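Local coordinates for protein peptide amidase (PDB 1M22) that probably hydrolyses amide bonds as a member of the amidase signature family, whose fold is a mixed beta sheet covered by alpha helices, at residues A[399-404]-A[442-447]; A[218-223]-A[327-332]; A[272-277]-A[474-479]. All blocks are in the same frame, centred on the assembly; numbering follows the deposited sequence.

Contact 3 sets helix 470-484 on strand 275-279, while contacts 1 and 2 bind helices to the loops that lead into strands 446-454 and 223-228 of the same mixed sheet. Contacts 1 and 3 are neighbours, centres about 16 Å apart, and touch where Leu447 packs on Ala477 and Ile474. Contact 2 lies about 19 Å from contact 1 and about 32 Å from contact 3, centre to centre, yet helix 383-407 of contact 1 also covers Phe219. Along the chain, contact 2 closes before contact 1 opens, whereas contact 3 spans contact 1 and interleaves with contact 2. The segments thus gather at one central sheet, its helices and entry loops, contact 2 lying nearest the catalytic serines.

Contact 1 (A[399-404]-A[442-447]); sequences EGIDAA and AGYPSL
With chi1 of Tyr444 at -70° and of Asp402 at -65°, each CG lies beside its own backbone N, and phenol and carboxylate meet between helix 383-407 and segment 442-447. The side chains cross at about a right angle. Tyr444 OH donates to Asp402 OD2 in a very short bond of 2.5 Å, with OD2 at the ring edge and the carboxylate plane turned 41° from the ring. The second oxygen, Asp402 OD1, is held by Thr466 OG1, so both carboxylate oxygens have partners and the group's rotation is restrained. Ile401 slides past the ring in the opposite direction: its CD1 lies 3.9 Å from Tyr444 CD2, and its CG2 reaches the ring edge in plane. Helix 436-442 ends here in a Schellman motif, with Gly443 at positive phi as the C-prime residue and Tyr444 N bonded to Ala439 O. That turn leads the chain into strand 446-454 of the central sheet and sets Ala442 CB over the centre of the Tyr444 ring, 3.6 Å above its plane. Ile401 CD1 also approaches Ala442 CB at 4.4 Å.

Contact 2 (A[218-223]-A[327-332]); sequences SFSQDT and LYEFKA
The carboxylate of Glu329 lies flat over one face of the Phe219 ring, the two planes only 12° apart, while the side chains as a whole cross at about a right angle. The glutamate comes from helix 319-340 and is received by the loop that leads into strand 223-228, where Ser218 forms an ST motif: its OG accepts from Gln221 N. Glu329 CD stands 3.4 Å above the ring plane, offset toward the rim, and CG makes a CH-pi contact at 3.9 Å from the ring centroid. Phe219 has its CG between the backbone N and the carbonyl carbon (chi1 53°), which folds the ring back beneath the acid. Three hydrogen bonds from the loop grip the carboxylate and fix its rotation; these donors would probably favour the ionised acid. OE1 of Glu329 takes two, from Ser218 OG at 2.6 Å and from Ser220 N at 3.0 Å, and these donors arrive from opposite faces of the carboxylate plane. The other oxygen, OE2, is also bonded to Tyr385 OH of helix 383-407, and Arg389 of that helix packs against the glutamate. A bound 4-(2-hydroxyethyl)-1-piperazine ethanesulfonic acid molecule comes within about 3 Å of the Phe219 side chain, and the side chain of Ser218 is about 11 Å from that of the nucleophile Ser189. Ser220 OG meets the syn lone pair of Glu329 OE2 at 2.7 Å.

Contact 3 (A[272-277]-A[474-479]); sequences RGKRIG and IEMAYA
Lys274 and Glu475 form a salt bridge beside the packing of the lysine methylenes on Met476, where helix 470-484 packs against the start of strand 275-279, a strand of the central mixed sheet. The bridge is loose: Lys274 NZ to Glu475 OE1 measures 3.4 Å, a weak hydrogen bond. The stronger partners of both groups lie outside the pair. Lys274 NZ donates to the backbone oxygen of Gly270, and Glu475 OE2 pairs with Arg265 NE in a second salt bridge, so the two carboxylate oxygens answer different cations. The lysine chain bends at chi2 (-62°) and again at chi4 (-55°), bringing its ammonium end round to the acid, whose side chain it crosses at about a right angle. Along the way the methylenes lie against Met476, with Lys274 CG 3.9 Å from both Met476 SD and Met476 CG. The methionine and Ile276 reach toward each other tip to tip, but the Met476 methyl is modelled too close to Ile276 for its exact place to be trusted. The backbone of Ile276 is bonded to Val306 and Val308 of the outermost strand 306-310, and Arg275 N donates to the side chain of Asp411, just before strand 412-416. Met476 also touches Leu271. Nearer the ammonium end, Lys274 CE lies 4.0 Å from Met476 CG.

Contact 1 (A[399-404]-A[442-447])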
# COMPACT_ATOMS: atom_id res chain seq x y z
N GLU A 399 -20.27 -13.69 -3.29
CA GLU A 399 -20.21 -14.90 -4.09
C GLU A 399 -18.78 -15.32 -4.46
O GLU A 399 -18.58 -16.24 -5.24
CB GLU A 399 -21.06 -14.72 -5.35
CG GLU A 399 -22.56 -14.69 -5.04
CD GLU A 399 -23.40 -14.20 -6.21
OE1 GLU A 399 -23.01 -14.43 -7.37
OE2 GLU A 399 -24.47 -13.60 -5.96
N GLY A 400 -17.81 -14.63 -3.86
CA GLY A 400 -16.41 -14.94 -4.12
C GLY A 400 -15.70 -15.32 -2.84
O GLY A 400 -15.76 -16.48 -2.40
N ILE A 401 -15.04 -14.36 -2.21
CA ILE A 401 -14.33 -14.61 -0.97
C ILE A 401 -15.24 -15.19 0.11
O ILE A 401 -14.89 -16.17 0.77
CB ILE A 401 -13.67 -13.31 -0.44
CG1 ILE A 401 -12.48 -12.93 -1.32
CG2 ILE A 401 -13.25 -13.48 1.02
CD1 ILE A 401 -11.92 -11.54 -1.03
N ASP A 402 -16.42 -14.60 0.29
CA ASP A 402 -17.33 -15.09 1.32
C ASP A 402 -17.84 -16.50 1.05
O ASP A 402 -18.03 -17.28 1.98
CB ASP A 402 -18.51 -14.13 1.50
CG ASP A 402 -18.09 -12.77 2.02
OD1 ASP A 402 -17.15 -12.71 2.84
OD2 ASP A 402 -18.70 -11.77 1.62
N ALA A 403 -18.04 -16.83 -0.22
CA ALA A 403 -18.51 -18.16 -0.56
C ALA A 403 -17.44 -19.20 -0.21
O ALA A 403 -17.75 -20.27 0.30
CB ALA A 403 -18.85 -18.24 -2.05
N ALA A 404 -16.18 -18.87 -0.48
CA ALA A 404 -15.09 -19.78 -0.17
C ALA A 404 -14.92 -19.93 1.34
O ALA A 404 -14.72 -21.03 1.84
CB ALA A 404 -13.79 -19.28 -0.80
N ALA A 442 -13.78 -6.63 -3.85
CA ALA A 442 -14.79 -6.82 -2.82
C ALA A 442 -14.72 -5.72 -1.77
O ALA A 442 -15.67 -5.50 -1.03
CB ALA A 442 -14.60 -8.17 -2.14
N GLY A 443 -13.58 -5.02 -1.72
CA GLY A 443 -13.39 -3.98 -0.72
C GLY A 443 -13.06 -4.62 0.61
O GLY A 443 -13.28 -4.02 1.67
N TYR A 444 -12.54 -5.84 0.56
CA TYR A 444 -12.19 -6.62 1.75
C TYR A 444 -10.70 -6.50 2.07
O TYR A 444 -9.89 -6.17 1.21
CB TYR A 444 -12.54 -8.09 1.53
CG TYR A 444 -14.02 -8.41 1.49
CD1 TYR A 444 -14.99 -7.41 1.62
CD2 TYR A 444 -14.45 -9.72 1.32
CE1 TYR A 444 -16.35 -7.72 1.59
CE2 TYR A 444 -15.80 -10.04 1.29
CZ TYR A 444 -16.74 -9.04 1.42
OH TYR A 444 -18.08 -9.37 1.39
N PRO A 445 -10.32 -6.79 3.33
CA PRO A 445 -8.91 -6.69 3.72
C PRO A 445 -7.99 -7.78 3.20
O PRO A 445 -8.37 -8.95 3.07
CB PRO A 445 -8.99 -6.68 5.24
CG PRO A 445 -10.14 -7.62 5.51
CD PRO A 445 -11.16 -7.19 4.47
N SER A 446 -6.76 -7.38 2.90
CA SER A 446 -5.73 -8.30 2.43
C SER A 446 -4.42 -7.86 3.07
O SER A 446 -4.24 -6.68 3.39
CB SER A 446 -5.63 -8.29 0.90
OG SER A 446 -5.29 -7.02 0.40
N LEU A 447 -3.50 -8.81 3.26
CA LEU A 447 -2.24 -8.52 3.93
C LEU A 447 -1.18 -9.49 3.43
O LEU A 447 -1.39 -10.71 3.46
CB LEU A 447 -2.45 -8.70 5.43
CG LEU A 447 -1.46 -8.24 6.51
CD1 LEU A 447 -2.08 -8.46 7.88
CD2 LEU A 447 -0.16 -9.01 6.39

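Contact 2 (A[218-223]-A[327-332])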
# COMPACT_ATOMS: atom_id res chain seq x y z
N SER A 218 -10.93 4.97 -7.67
CA SER A 218 -12.26 4.41 -7.38
C SER A 218 -12.76 4.55 -5.93
O SER A 218 -12.12 4.07 -5.00
CB SER A 218 -12.23 2.93 -7.75
OG SER A 218 -13.34 2.23 -7.23
N PHE A 219 -13.91 5.19 -5.74
CA PHE A 219 -14.41 5.29 -4.37
C PHE A 219 -14.89 3.92 -3.89
O PHE A 219 -14.97 3.67 -2.69
CB PHE A 219 -15.53 6.34 -4.26
CG PHE A 219 -16.66 6.15 -5.23
CD1 PHE A 219 -17.57 5.12 -5.07
CD2 PHE A 219 -16.82 7.03 -6.29
CE1 PHE A 219 -18.64 4.97 -5.96
CE2 PHE A 219 -17.88 6.89 -7.18
CZ PHE A 219 -18.79 5.86 -7.02
N SER A 220 -15.17 3.01 -4.82
CA SER A 220 -15.61 1.67 -4.45
C SER A 220 -14.47 0.78 -3.95
O SER A 220 -14.69 -0.07 -3.08
CB SER A 220 -16.29 0.98 -5.64
OG SER A 220 -17.53 1.59 -5.95
N GLN A 221 -13.27 0.97 -4.48
CA GLN A 221 -12.13 0.11 -4.13
C GLN A 221 -10.93 0.76 -3.46
O GLN A 221 -10.14 0.08 -2.81
CB GLN A 221 -11.66 -0.63 -5.38
CG GLN A 221 -12.77 -1.42 -6.07
CD GLN A 221 -12.35 -2.16 -7.33
OE1 GLN A 221 -13.20 -2.65 -8.07
NE2 GLN A 221 -11.05 -2.28 -7.57
N ASP A 222 -10.78 2.07 -3.62
CA ASP A 222 -9.63 2.79 -3.07
C ASP A 222 -9.47 2.76 -1.56
O ASP A 222 -10.44 2.88 -0.82
CB ASP A 222 -9.69 4.28 -3.43
CG ASP A 222 -9.29 4.58 -4.86
OD1 ASP A 222 -9.18 3.66 -5.70
OD2 ASP A 222 -9.10 5.79 -5.14
N THR A 223 -8.23 2.63 -1.11
CA THR A 223 -7.93 2.74 0.30
C THR A 223 -6.44 2.86 0.54
O THR A 223 -5.63 2.27 -0.16
CB THR A 223 -8.45 1.58 1.17
OG1 THR A 223 -8.18 1.87 2.55
CG2 THR A 223 -7.78 0.27 0.80
N LEU A 327 -13.34 3.13 -14.71
CA LEU A 327 -13.36 4.23 -15.67
C LEU A 327 -14.35 5.31 -15.25
O LEU A 327 -14.02 6.49 -15.25
CB LEU A 327 -13.70 3.71 -17.07
CG LEU A 327 -12.64 2.84 -17.74
CD1 LEU A 327 -13.23 2.15 -18.96
CD2 LEU A 327 -11.45 3.70 -18.14
N TYR A 328 -15.56 4.90 -14.90
CA TYR A 328 -16.58 5.85 -14.49
C TYR A 328 -16.22 6.58 -13.20
O TYR A 328 -16.34 7.80 -13.10
CB TYR A 328 -17.93 5.16 -14.29
CG TYR A 328 -18.70 4.89 -15.56
CD1 TYR A 328 -18.34 3.86 -16.43
CD2 TYR A 328 -19.82 5.66 -15.89
CE1 TYR A 328 -19.06 3.60 -17.59
CE2 TYR A 328 -20.55 5.41 -17.05
CZ TYR A 328 -20.17 4.38 -17.89
OH TYR A 328 -20.90 4.12 -19.03
N GLU A 329 -15.78 5.82 -12.20
CA GLU A 329 -15.44 6.42 -10.92
C GLU A 329 -14.19 7.30 -10.98
O GLU A 329 -14.09 8.27 -10.25
CB GLU A 329 -15.30 5.33 -9.86
CG GLU A 329 -16.63 4.61 -9.60
CD GLU A 329 -16.57 3.61 -8.46
OE1 GLU A 329 -15.54 3.55 -7.76
OE2 GLU A 329 -17.58 2.89 -8.27
N PHE A 330 -13.26 6.97 -11.87
CA PHE A 330 -12.05 7.77 -12.00
C PHE A 330 -12.39 9.17 -12.50
O PHE A 330 -11.92 10.16 -11.94
CB PHE A 330 -11.06 7.10 -12.97
CG PHE A 330 -9.82 7.92 -13.23
CD1 PHE A 330 -8.89 8.16 -12.22
CD2 PHE A 330 -9.60 8.48 -14.49
CE1 PHE A 330 -7.75 8.93 -12.47
CE2 PHE A 330 -8.47 9.26 -14.74
CZ PHE A 330 -7.55 9.48 -13.73
N LYS A 331 -13.21 9.27 -13.54
CA LYS A 331 -13.56 10.60 -14.04
C LYS A 331 -14.30 11.39 -12.97
O LYS A 331 -13.95 12.53 -12.67
CB LYS A 331 -14.42 10.51 -15.30
CG LYS A 331 -14.77 11.89 -15.84
CD LYS A 331 -15.66 11.82 -17.07
CE LYS A 331 -15.92 13.21 -17.62
NZ LYS A 331 -16.75 13.17 -18.85
N ALA A 332 -15.33 10.78 -12.39
CA ALA A 332 -16.13 11.45 -11.37
C ALA A 332 -15.29 11.85 -10.16
O ALA A 332 -15.34 13.00 -9.71
CB ALA A 332 -17.28 10.56 -10.94

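Contact 3 (A[272-277]-A[474-479])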
# COMPACT_ATOMS: atom_id res chain seq x y z
N ARG A 272 -3.63 -20.64 16.26
CA ARG A 272 -4.24 -21.74 16.98
C ARG A 272 -5.75 -21.81 16.78
O ARG A 272 -6.46 -20.84 17.06
CB ARG A 272 -3.94 -21.62 18.47
CG ARG A 272 -2.62 -22.21 18.89
CD ARG A 272 -2.63 -23.73 18.75
NE ARG A 272 -1.92 -24.38 19.85
CZ ARG A 272 -2.30 -24.33 21.12
NH1 ARG A 272 -3.38 -23.64 21.47
NH2 ARG A 272 -1.60 -24.95 22.06
N GLY A 273 -6.23 -22.95 16.29
CA GLY A 273 -7.65 -23.12 16.08
C GLY A 273 -8.20 -22.48 14.81
O GLY A 273 -9.38 -22.63 14.51
N LYS A 274 -7.36 -21.77 14.08
CA LYS A 274 -7.80 -21.12 12.85
C LYS A 274 -7.93 -22.11 11.71
O LYS A 274 -7.32 -23.18 11.72
CB LYS A 274 -6.83 -20.01 12.45
CG LYS A 274 -6.72 -18.85 13.42
CD LYS A 274 -8.05 -18.12 13.58
CE LYS A 274 -7.85 -16.75 14.22
NZ LYS A 274 -7.13 -16.82 15.52
N ARG A 275 -8.74 -21.75 10.72
CA ARG A 275 -8.95 -22.58 9.54
C ARG A 275 -8.62 -21.71 8.33
O ARG A 275 -9.17 -20.62 8.16
CB ARG A 275 -10.39 -23.08 9.49
CG ARG A 275 -10.74 -24.04 10.63
CD ARG A 275 -12.20 -24.45 10.60
NE ARG A 275 -12.55 -25.07 9.32
CZ ARG A 275 -12.20 -26.30 8.95
NH1 ARG A 275 -11.49 -27.06 9.77
NH2 ARG A 275 -12.54 -26.74 7.75
N ILE A 276 -7.71 -22.20 7.50
CA ILE A 276 -7.25 -21.46 6.33
C ILE A 276 -7.43 -22.23 5.03
O ILE A 276 -7.20 -23.43 4.96
CB ILE A 276 -5.75 -21.12 6.49
CG1 ILE A 276 -5.55 -20.20 7.69
CG2 ILE A 276 -5.22 -20.48 5.21
CD1 ILE A 276 -4.10 -19.92 8.00
N GLY A 277 -7.84 -21.51 3.99
CA GLY A 277 -8.00 -22.11 2.69
C GLY A 277 -6.86 -21.68 1.78
O GLY A 277 -6.66 -20.49 1.55
N ILE A 474 -4.47 -9.87 11.19
CA ILE A 474 -3.22 -9.46 11.81
C ILE A 474 -2.72 -10.54 12.77
O ILE A 474 -1.52 -10.85 12.78
CB ILE A 474 -3.39 -8.12 12.55
CG1 ILE A 474 -3.50 -6.99 11.52
CG2 ILE A 474 -2.21 -7.87 13.49
CD1 ILE A 474 -3.86 -5.64 12.10
N GLU A 475 -3.62 -11.13 13.55
CA GLU A 475 -3.24 -12.20 14.48
C GLU A 475 -2.59 -13.35 13.72
O GLU A 475 -1.55 -13.87 14.12
CB GLU A 475 -4.45 -12.78 15.21
CG GLU A 475 -5.30 -11.83 16.01
CD GLU A 475 -6.41 -12.56 16.75
OE1 GLU A 475 -7.06 -13.44 16.13
OE2 GLU A 475 -6.63 -12.26 17.94
N MET A 476 -3.23 -13.76 12.63
CA MET A 476 -2.74 -14.86 11.83
C MET A 476 -1.42 -14.55 11.12
O MET A 476 -0.49 -15.37 11.13
CB MET A 476 -3.81 -15.28 10.82
CG MET A 476 -5.05 -15.85 11.51
SD MET A 476 -6.39 -16.35 10.41
CE MET A 476 -5.74 -17.77 9.74
N ALA A 477 -1.34 -13.37 10.52
CA ALA A 477 -0.14 -12.95 9.82
C ALA A 477 1.04 -12.81 10.78
O ALA A 477 2.16 -13.20 10.47
CB ALA A 477 -0.39 -11.63 9.10
N TYR A 478 0.78 -12.26 11.96
CA TYR A 478 1.83 -12.09 12.96
C TYR A 478 2.34 -13.45 13.43
O TYR A 478 3.55 -13.67 13.53
CB TYR A 478 1.30 -11.30 14.16
CG TYR A 478 2.32 -11.08 15.24
CD1 TYR A 478 3.35 -10.14 15.07
CD2 TYR A 478 2.28 -11.80 16.43
CE1 TYR A 478 4.30 -9.93 16.07
CE2 TYR A 478 3.22 -11.59 17.44
CZ TYR A 478 4.23 -10.66 17.25
OH TYR A 478 5.17 -10.44 18.23
N ALA A 479 1.42 -14.37 13.72
CA ALA A 479 1.80 -15.70 14.17
C ALA A 479 2.66 -16.40 13.12
O ALA A 479 3.63 -17.09 13.46
CB ALA A 479 0.55 -16.53 14.47